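Side-chain contacts in death on curing protein (Enterobacteria phage P1, PDB 3DD7), which acts as the toxin of the phage P1 Phd/Doc addiction pair, probably by blocking translation, and is inhibited when its antitoxin partner Phd binds: residues S79-L84 / V89-S94; M1-P6 / A56-A61; T75-A80 / D99-A104. The protein carries 2 engineered substitutions. All coordinates share one frame; numbering follows the deposited sequence.

Contact 1. Residues S79-L84 / V89-S94; sequences SALLFL and VQVFDS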
loop_
_atom_site.group_PDB
_atom_site.type_symbol
_atom_site.label_atom_id
_atom_site.label_comp_id
_atom_site.label_asym_id
_atom_site.label_seq_id
_atom_site.Cartn_x
_atom_site.Cartn_y
_atom_site.Cartn_z
ATOM N N SER A 79 -0.256 -1.783 -2.584
ATOM C CA SER A 79 0.203 -0.570 -3.273
ATOM C C SER A 79 1.661 -0.268 -2.908
ATOM O O SER A 79 2.480 0.029 -3.778
ATOM C CB SER A 79 -0.708 0.640 -2.988
ATOM O OG SER A 79 -0.660 1.048 -1.628
ATOM N N ALA A 80 1.983 -0.377 -1.616
ATOM C CA ALA A 80 3.361 -0.186 -1.137
ATOM C C ALA A 80 4.309 -1.132 -1.861
ATOM O O ALA A 80 5.408 -0.747 -2.270
ATOM C CB ALA A 80 3.445 -0.423 0.382
ATOM N N LEU A 81 3.861 -2.369 -2.058
ATOM C CA LEU A 81 4.735 -3.382 -2.643
ATOM C C LEU A 81 4.778 -3.240 -4.170
ATOM O O LEU A 81 5.817 -3.472 -4.805
ATOM C CB LEU A 81 4.345 -4.785 -2.163
ATOM C CG LEU A 81 5.098 -5.222 -0.889
ATOM C CD1 LEU A 81 5.055 -4.265 0.322
ATOM C CD2 LEU A 81 4.759 -6.663 -0.458
ATOM N N LEU A 82 3.659 -2.797 -4.740
ATOM C CA LEU A 82 3.624 -2.426 -6.157
ATOM C C LEU A 82 4.618 -1.299 -6.424
ATOM O O LEU A 82 5.369 -1.325 -7.415
ATOM C CB LEU A 82 2.211 -2.007 -6.574
ATOM C CG LEU A 82 2.040 -1.585 -8.040
ATOM C CD1 LEU A 82 2.470 -2.673 -9.022
ATOM C CD2 LEU A 82 0.596 -1.101 -8.312
ATOM N N PHE A 83 4.611 -0.309 -5.535
ATOM C CA PHE A 83 5.552 0.782 -5.594
ATOM C C PHE A 83 6.996 0.252 -5.608
ATOM O O PHE A 83 7.786 0.620 -6.486
ATOM C CB PHE A 83 5.340 1.772 -4.447
ATOM C CG PHE A 83 6.435 2.776 -4.356
ATOM C CD1 PHE A 83 6.422 3.912 -5.174
ATOM C CD2 PHE A 83 7.521 2.558 -3.515
ATOM C CE1 PHE A 83 7.441 4.811 -5.127
ATOM C CE2 PHE A 83 8.574 3.466 -3.483
ATOM C CZ PHE A 83 8.525 4.600 -4.290
ATOM N N LEU A 84 7.337 -0.614 -4.654
ATOM C CA LEU A 84 8.695 -1.185 -4.621
ATOM C C LEU A 84 9.028 -1.932 -5.918
ATOM O O LEU A 84 10.093 -1.725 -6.489
ATOM C CB LEU A 84 8.904 -2.085 -3.403
ATOM C CG LEU A 84 8.970 -1.428 -2.024
ATOM C CD1 LEU A 84 9.023 -2.550 -0.976
ATOM C CD2 LEU A 84 10.120 -0.394 -1.848
ATOM N N VAL A 89 12.640 -3.032 -7.022
ATOM C CA VAL A 89 12.838 -3.871 -5.837
ATOM C C VAL A 89 11.978 -5.129 -5.943
ATOM O O VAL A 89 10.746 -5.037 -6.006
ATOM C CB VAL A 89 12.517 -3.115 -4.522
ATOM C CG1 VAL A 89 12.628 -4.057 -3.298
ATOM C CG2 VAL A 89 13.402 -1.879 -4.366
ATOM N N GLN A 90 12.619 -6.297 -5.974
ATOM C CA GLN A 90 11.892 -7.569 -5.985
ATOM C C GLN A 90 11.107 -7.728 -4.686
ATOM O O GLN A 90 11.654 -7.519 -3.597
ATOM C CB GLN A 90 12.859 -8.741 -6.154
ATOM C CG GLN A 90 12.187 -10.107 -6.251
ATOM N N VAL A 91 9.835 -8.087 -4.802
ATOM C CA VAL A 91 9.004 -8.302 -3.627
ATOM C C VAL A 91 8.520 -9.740 -3.606
ATOM O O VAL A 91 8.499 -10.402 -4.635
ATOM C CB VAL A 91 7.789 -7.347 -3.578
ATOM C CG1 VAL A 91 8.257 -5.880 -3.360
ATOM C CG2 VAL A 91 6.924 -7.481 -4.833
ATOM N N PHE A 92 8.160 -10.207 -2.417
ATOM C CA PHE A 92 7.651 -11.549 -2.207
ATOM C C PHE A 92 6.790 -11.495 -0.955
ATOM O O PHE A 92 6.892 -10.536 -0.180
ATOM C CB PHE A 92 8.801 -12.543 -2.037
ATOM C CG PHE A 92 9.869 -12.077 -1.095
ATOM C CD1 PHE A 92 9.814 -12.405 0.244
ATOM C CD2 PHE A 92 10.945 -11.321 -1.560
ATOM C CE1 PHE A 92 10.820 -11.985 1.127
ATOM C CE2 PHE A 92 11.937 -10.891 -0.682
ATOM C CZ PHE A 92 11.867 -11.229 0.657
ATOM N N ASP A 93 5.941 -12.502 -0.760
ATOM C CA ASP A 93 5.093 -12.548 0.431
ATOM C C ASP A 93 5.941 -12.942 1.647
ATOM O O ASP A 93 6.919 -13.698 1.533
ATOM C CB ASP A 93 3.915 -13.513 0.213
ATOM C CG ASP A 93 2.686 -13.157 1.025
ATOM O OD1 ASP A 93 2.802 -12.331 1.938
ATOM O OD2 ASP A 93 1.589 -13.717 0.748
ATOM N N SER A 94 5.585 -12.395 2.802
ATOM C CA SER A 94 6.203 -12.768 4.058
ATOM C C SER A 94 5.090 -12.858 5.078
ATOM O O SER A 94 4.159 -12.050 5.023
ATOM C CB SER A 94 7.219 -11.708 4.490
ATOM O OG SER A 94 7.331 -11.665 5.905
#
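Helix 72-86, whose first turn holds the end of the Fic signature sequence, finishes here in a C-terminal turn, and the chain leaving it folds back along the flank of its last turns. V89 N donates to L84 O over 2.9 Å, with a fairly bent N-H...O angle of 153°. The donor reaches the carbonyl from above its plane. This bond spans five residues backward, and the two residues it joins also press their side chains together, with L84 CB 3.9 Å from V89 CB. Both features are consistent with a Schellman-type helix ending, in which an apolar pair brackets the turn. V89 CB also lies 3.4 Å from L84 O, so the valine stem packs close beside the carbonyl that its own N-H holds.

Two residues further on, V91 turns one branch back to the helix. Its CG1 is anti to the carbonyl carbon (chi1 -67°), which directs this methyl into the notch between L81 and L84, one helical turn apart. V91 CG1 lies 3.8 Å from L84 CB. On the other side of the notch, V91 CG1 is 3.7 Å from L81 O. The valine slants across L81 and likewise across L84, while its CG2 stays more distant.

Y122 of helix 111-122 packs on L81, L84 and V89, and its hydroxyl is hydrogen-bonded to F92 O. The bound Phd peptide reaches the same neighbourhood, packing on L81 and hydrogen-bonding to D93 OD1.

Between the two segments the L84-V89 backbone bond is thus the one polar link, and the V91 contact is apolar; the bonds to Y122 and the Phd peptide also hold the loop. V91 packs on the helix, and D93, pointing away from it, meets the antitoxin peptide.

Contact 2. Residues M1-P6 / A56-A61; sequences MRHISP and ATYLVA
The Y58 ring lies against I4, whose CD1 sits over one of its faces; I4 CB is on the same side, displaced outward beyond the rim and 3.9 Å from Y58 CE1. With CG anti to its carbonyl carbon (chi1 -81°), the tyrosine directs its ring from helix 51-65 toward the N-terminal segment, and the length of the phenol brings the hydroxyl to that backbone. I4 N donates to Y58 OH over 3.1 Å in a nearly straight bond (165°). Y58 OH also pairs with H3 ND1 at 2.7 Å, where either group could supply the proton; this oxygen lies at the edge of the imidazole. The two rings approach by their edges, their planes turned 42° from each other, and do not stack. Residues 1-5 are the irregular lead-in to helix 6-20 of this all-helical Fic/Doc fold, and S5 serves as the N-cap of that helix, its OG bonded to E8 N. The chain is therefore tied to helix 51-65 immediately before it becomes helical. Q40 of helix 31-45 adds a weak hydrogen bond to Y58 OH through NE2, and F83 of helix 72-86 packs its ring against that of Y58.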
loop_
_atom_site.group_PDB
_atom_site.type_symbol
_atom_site.label_atom_id
_atom_site.label_comp_id
_atom_site.label_asym_id
_atom_site.label_seq_id
_atom_site.Cartn_x
_atom_site.Cartn_y
_atom_site.Cartn_z
ATOM N N MET A 1 11.402 8.965 -9.419
ATOM C CA MET A 1 10.930 7.582 -9.105
ATOM C C MET A 1 9.496 7.405 -9.580
ATOM O O MET A 1 8.788 8.380 -9.808
ATOM C CB MET A 1 11.061 7.259 -7.601
ATOM C CG MET A 1 10.337 8.216 -6.677
ATOM S SD MET A 1 10.381 7.762 -4.913
ATOM C CE MET A 1 12.139 7.874 -4.545
ATOM N N ARG A 2 9.082 6.152 -9.740
ATOM C CA ARG A 2 7.762 5.850 -10.268
ATOM C C ARG A 2 6.730 5.771 -9.150
ATOM O O ARG A 2 6.822 4.927 -8.262
ATOM C CB ARG A 2 7.793 4.560 -11.083
ATOM C CG ARG A 2 8.537 4.709 -12.411
ATOM C CD ARG A 2 9.436 3.529 -12.682
ATOM N N HIS A 3 5.742 6.652 -9.215
ATOM C CA HIS A 3 4.726 6.743 -8.186
ATOM C C HIS A 3 3.420 6.058 -8.573
ATOM O O HIS A 3 3.258 5.594 -9.707
ATOM C CB HIS A 3 4.480 8.204 -7.837
ATOM C CG HIS A 3 5.571 8.805 -7.013
ATOM N ND1 HIS A 3 5.630 8.653 -5.643
ATOM C CD2 HIS A 3 6.654 9.540 -7.364
ATOM C CE1 HIS A 3 6.703 9.275 -5.182
ATOM N NE2 HIS A 3 7.332 9.832 -6.204
ATOM N N ILE A 4 2.515 5.964 -7.599
ATOM C CA ILE A 4 1.200 5.364 -7.807
ATOM C C ILE A 4 0.191 6.484 -7.814
ATOM O O ILE A 4 0.119 7.255 -6.855
ATOM C CB ILE A 4 0.824 4.383 -6.666
ATOM C CG1 ILE A 4 1.857 3.257 -6.568
ATOM C CG2 ILE A 4 -0.607 3.844 -6.861
ATOM C CD1 ILE A 4 1.629 2.329 -5.423
ATOM N N SER A 5 -0.582 6.571 -8.890
ATOM C CA SER A 5 -1.582 7.605 -9.023
ATOM C C SER A 5 -2.840 7.251 -8.204
ATOM O O SER A 5 -3.062 6.082 -7.872
ATOM C CB SER A 5 -1.956 7.786 -10.496
ATOM O OG SER A 5 -2.782 6.723 -10.935
ATOM N N PRO A 6 -3.679 8.255 -7.907
ATOM C CA PRO A 6 -4.915 7.989 -7.178
ATOM C C PRO A 6 -5.812 7.011 -7.915
ATOM O O PRO A 6 -6.436 6.162 -7.290
ATOM C CB PRO A 6 -5.598 9.365 -7.121
ATOM C CG PRO A 6 -4.506 10.334 -7.282
ATOM C CD PRO A 6 -3.529 9.686 -8.215
ATOM N N ALA A 56 6.798 2.918 2.568
ATOM C CA ALA A 56 6.166 3.005 3.890
ATOM C C ALA A 56 5.125 4.139 3.966
ATOM O O ALA A 56 4.090 3.979 4.623
ATOM C CB ALA A 56 7.215 3.179 4.971
ATOM N N THR A 57 5.419 5.271 3.324
ATOM C CA THR A 57 4.533 6.440 3.348
ATOM C C THR A 57 3.229 6.085 2.626
ATOM O O THR A 57 2.133 6.362 3.140
ATOM C CB THR A 57 5.215 7.698 2.733
ATOM O OG1 THR A 57 6.500 7.888 3.332
ATOM C CG2 THR A 57 4.399 8.954 2.991
ATOM N N TYR A 58 3.338 5.431 1.463
ATOM C CA TYR A 58 2.135 4.901 0.798
ATOM C C TYR A 58 1.373 3.936 1.699
ATOM O O TYR A 58 0.146 4.021 1.810
ATOM C CB TYR A 58 2.456 4.175 -0.499
ATOM C CG TYR A 58 2.659 5.078 -1.698
ATOM C CD1 TYR A 58 1.569 5.592 -2.411
ATOM C CD2 TYR A 58 3.938 5.412 -2.114
ATOM C CE1 TYR A 58 1.762 6.422 -3.515
ATOM C CE2 TYR A 58 4.152 6.219 -3.231
ATOM C CZ TYR A 58 3.060 6.733 -3.923
ATOM O OH TYR A 58 3.264 7.544 -5.022
ATOM N N LEU A 59 2.091 2.995 2.307
ATOM C CA LEU A 59 1.450 2.008 3.144
ATOM C C LEU A 59 0.690 2.680 4.296
ATOM O O LEU A 59 -0.508 2.446 4.475
ATOM C CB LEU A 59 2.461 0.985 3.668
ATOM C CG LEU A 59 1.880 -0.300 4.265
ATOM C CD1 LEU A 59 2.885 -1.480 4.220
ATOM C CD2 LEU A 59 1.374 -0.073 5.709
ATOM N N VAL A 60 1.379 3.514 5.077
ATOM C CA VAL A 60 0.739 4.153 6.228
ATOM C C VAL A 60 -0.408 5.079 5.784
ATOM O O VAL A 60 -1.500 5.069 6.382
ATOM C CB VAL A 60 1.750 4.905 7.132
ATOM C CG1 VAL A 60 1.046 5.624 8.308
ATOM C CG2 VAL A 60 2.796 3.947 7.690
ATOM N N ALA A 61 -0.173 5.868 4.733
ATOM C CA ALA A 61 -1.182 6.849 4.297
ATOM C C ALA A 61 -2.510 6.190 3.902
ATOM O O ALA A 61 -3.594 6.671 4.273
ATOM C CB ALA A 61 -0.639 7.731 3.175
#

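Contact 3. Residues T75-A80 / D99-A104; sequences TALNSA and DLTVGA
T101 of helix 97-105 meets L77 and A76 of helix 72-86 where the two helices come close, with L77 CA and T101 CA only 6.4 Å apart. The tight part is the pairing of the threonine with the leucine, whose side chains cross at about a right angle. T101 OG1 is 3.7 Å from both L77 CB and L77 CD1 and a little farther from L77 CD2, so the oxygen rests in the shallow hollow between the stem and the two methyls. L77 achieves this by placing CG opposite its own backbone N (chi1 178°). The other branch of the threonine, T101 CG2, lies beside L77 CB at 4.2 Å. The same T101 CG2 only lightly touches A76 CB, at 4.4 Å.

Beyond this patch the contact soon thins out. D99 and V102 lie on the exposed side of helix 97-105 and do not touch the opposing segment. L100 is buried, but it is turned to helix 111-122, where it packs on V114, T117 and L118. On the side of helix 72-86 facing the antitoxin, N78 ND2 hydrogen-bonds to a polar side chain of the bound Phd peptide; the peptide also packs on L77 and T101, helping to bury the boundary between the helices.

A hydroxyl pressed into the side of a leucine would be costly if it lacked a polar partner, but T101 OG1 has one within its own helix, the carbonyl oxygen of L97, one turn earlier. With that bond made, the threonine can present itself to helix 72-86 much as an apolar residue would. The interface is therefore held by van der Waals packing, and the threonine's short side chain probably allows the close approach to L77, with A76 alongside.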
loop_
_atom_site.group_PDB
_atom_site.type_symbol
_atom_site.label_atom_id
_atom_site.label_comp_id
_atom_site.label_asym_id
_atom_site.label_seq_id
_atom_site.Cartn_x
_atom_site.Cartn_y
_atom_site.Cartn_z
ATOM N N THR A 75 -5.220 -2.775 0.326
ATOM C CA THR A 75 -4.830 -1.843 -0.726
ATOM C C THR A 75 -3.551 -1.155 -0.288
ATOM O O THR A 75 -2.662 -0.952 -1.100
ATOM C CB THR A 75 -5.970 -0.852 -1.043
ATOM O OG1 THR A 75 -7.135 -1.605 -1.455
ATOM C CG2 THR A 75 -5.544 0.152 -2.130
ATOM N N ALA A 76 -3.452 -0.855 1.010
ATOM C CA ALA A 76 -2.263 -0.206 1.577
ATOM C C ALA A 76 -1.030 -1.082 1.298
ATOM O O ALA A 76 -0.069 -0.633 0.688
ATOM C CB ALA A 76 -2.439 -0.004 3.061
ATOM N N LEU A 77 -1.119 -2.351 1.707
ATOM C CA LEU A 77 -0.025 -3.318 1.552
ATOM C C LEU A 77 0.388 -3.556 0.089
ATOM O O LEU A 77 1.564 -3.420 -0.261
ATOM C CB LEU A 77 -0.366 -4.649 2.236
ATOM C CG LEU A 77 0.715 -5.716 2.079
ATOM C CD1 LEU A 77 2.050 -5.222 2.666
ATOM C CD2 LEU A 77 0.283 -6.992 2.756
ATOM N N ASN A 78 -0.586 -3.895 -0.743
ATOM C CA ASN A 78 -0.318 -4.205 -2.145
ATOM C C ASN A 78 0.232 -2.993 -2.896
ATOM O O ASN A 78 1.128 -3.155 -3.730
ATOM C CB ASN A 78 -1.578 -4.774 -2.826
ATOM C CG ASN A 78 -1.922 -6.189 -2.350
ATOM O OD1 ASN A 78 -1.555 -7.185 -2.994
ATOM N ND2 ASN A 78 -2.643 -6.285 -1.249
ATOM N N SER A 79 -0.256 -1.783 -2.584
ATOM C CA SER A 79 0.203 -0.570 -3.273
ATOM C C SER A 79 1.661 -0.268 -2.908
ATOM O O SER A 79 2.480 0.029 -3.778
ATOM C CB SER A 79 -0.708 0.640 -2.988
ATOM O OG SER A 79 -0.660 1.048 -1.628
ATOM N N ALA A 80 1.983 -0.377 -1.616
ATOM C CA ALA A 80 3.361 -0.186 -1.137
ATOM C C ALA A 80 4.309 -1.132 -1.861
ATOM O O ALA A 80 5.408 -0.747 -2.270
ATOM C CB ALA A 80 3.445 -0.423 0.382
ATOM N N ASP A 99 0.436 -8.423 10.100
ATOM C CA ASP A 99 0.517 -7.721 11.393
ATOM C C ASP A 99 1.149 -6.338 11.225
ATOM O O ASP A 99 0.775 -5.399 11.936
ATOM C CB ASP A 99 1.317 -8.510 12.445
ATOM C CG ASP A 99 0.682 -9.843 12.811
ATOM O OD1 ASP A 99 -0.555 -9.986 12.733
ATOM O OD2 ASP A 99 1.443 -10.757 13.205
ATOM N N LEU A 100 2.090 -6.221 10.275
ATOM C CA LEU A 100 2.745 -4.940 9.978
ATOM C C LEU A 100 1.698 -3.937 9.522
ATOM O O LEU A 100 1.641 -2.798 9.998
ATOM C CB LEU A 100 3.829 -5.106 8.894
ATOM C CG LEU A 100 4.603 -3.841 8.463
ATOM C CD1 LEU A 100 5.397 -3.258 9.654
ATOM C CD2 LEU A 100 5.525 -4.133 7.249
ATOM N N THR A 101 0.844 -4.397 8.615
ATOM C CA THR A 101 -0.129 -3.533 7.982
ATOM C C THR A 101 -1.189 -3.133 8.990
ATOM O O THR A 101 -1.571 -1.970 9.031
ATOM C CB THR A 101 -0.709 -4.213 6.742
ATOM O OG1 THR A 101 0.377 -4.588 5.882
ATOM C CG2 THR A 101 -1.668 -3.281 5.969
ATOM N N VAL A 102 -1.651 -4.086 9.802
ATOM C CA VAL A 102 -2.610 -3.788 10.880
ATOM C C VAL A 102 -2.012 -2.749 11.842
ATOM O O VAL A 102 -2.662 -1.753 12.197
ATOM C CB VAL A 102 -3.041 -5.078 11.643
ATOM C CG1 VAL A 102 -3.928 -4.754 12.849
ATOM C CG2 VAL A 102 -3.753 -6.035 10.700
ATOM N N GLY A 103 -0.759 -2.957 12.241
ATOM C CA GLY A 103 -0.103 -2.019 13.146
ATOM C C GLY A 103 0.006 -0.618 12.572
ATOM O O GLY A 103 -0.149 0.376 13.297
ATOM N N ALA A 104 0.277 -0.534 11.277
ATOM C CA ALA A 104 0.331 0.744 10.579
ATOM C C ALA A 104 -1.053 1.393 10.593
ATOM O O ALA A 104 -1.203 2.596 10.834
ATOM C CB ALA A 104 0.791 0.530 9.141
#

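The three contacts lie 11 to 12 Å apart, centre to centre, in a compact helical domain. Contact 2 comes first along the chain, joining the N-terminus to helix 51-65, and is complete before the other two begin. Contacts 1 and 3 both start from helix 72-86 and share S79 and A80: contact 1 binds its C-terminal half to the loop that follows, and contact 3 its N-terminal half to helix 97-105. Contact 2 touches both, through I4 beside S79 and L59 against A76, A80 and A104. Helix 72-86 is thus enclosed by N-terminal, central and later elements, while the bound Phd peptide reaches the surroundings of contacts 1 and 3, consistent with inhibition through fold complementation.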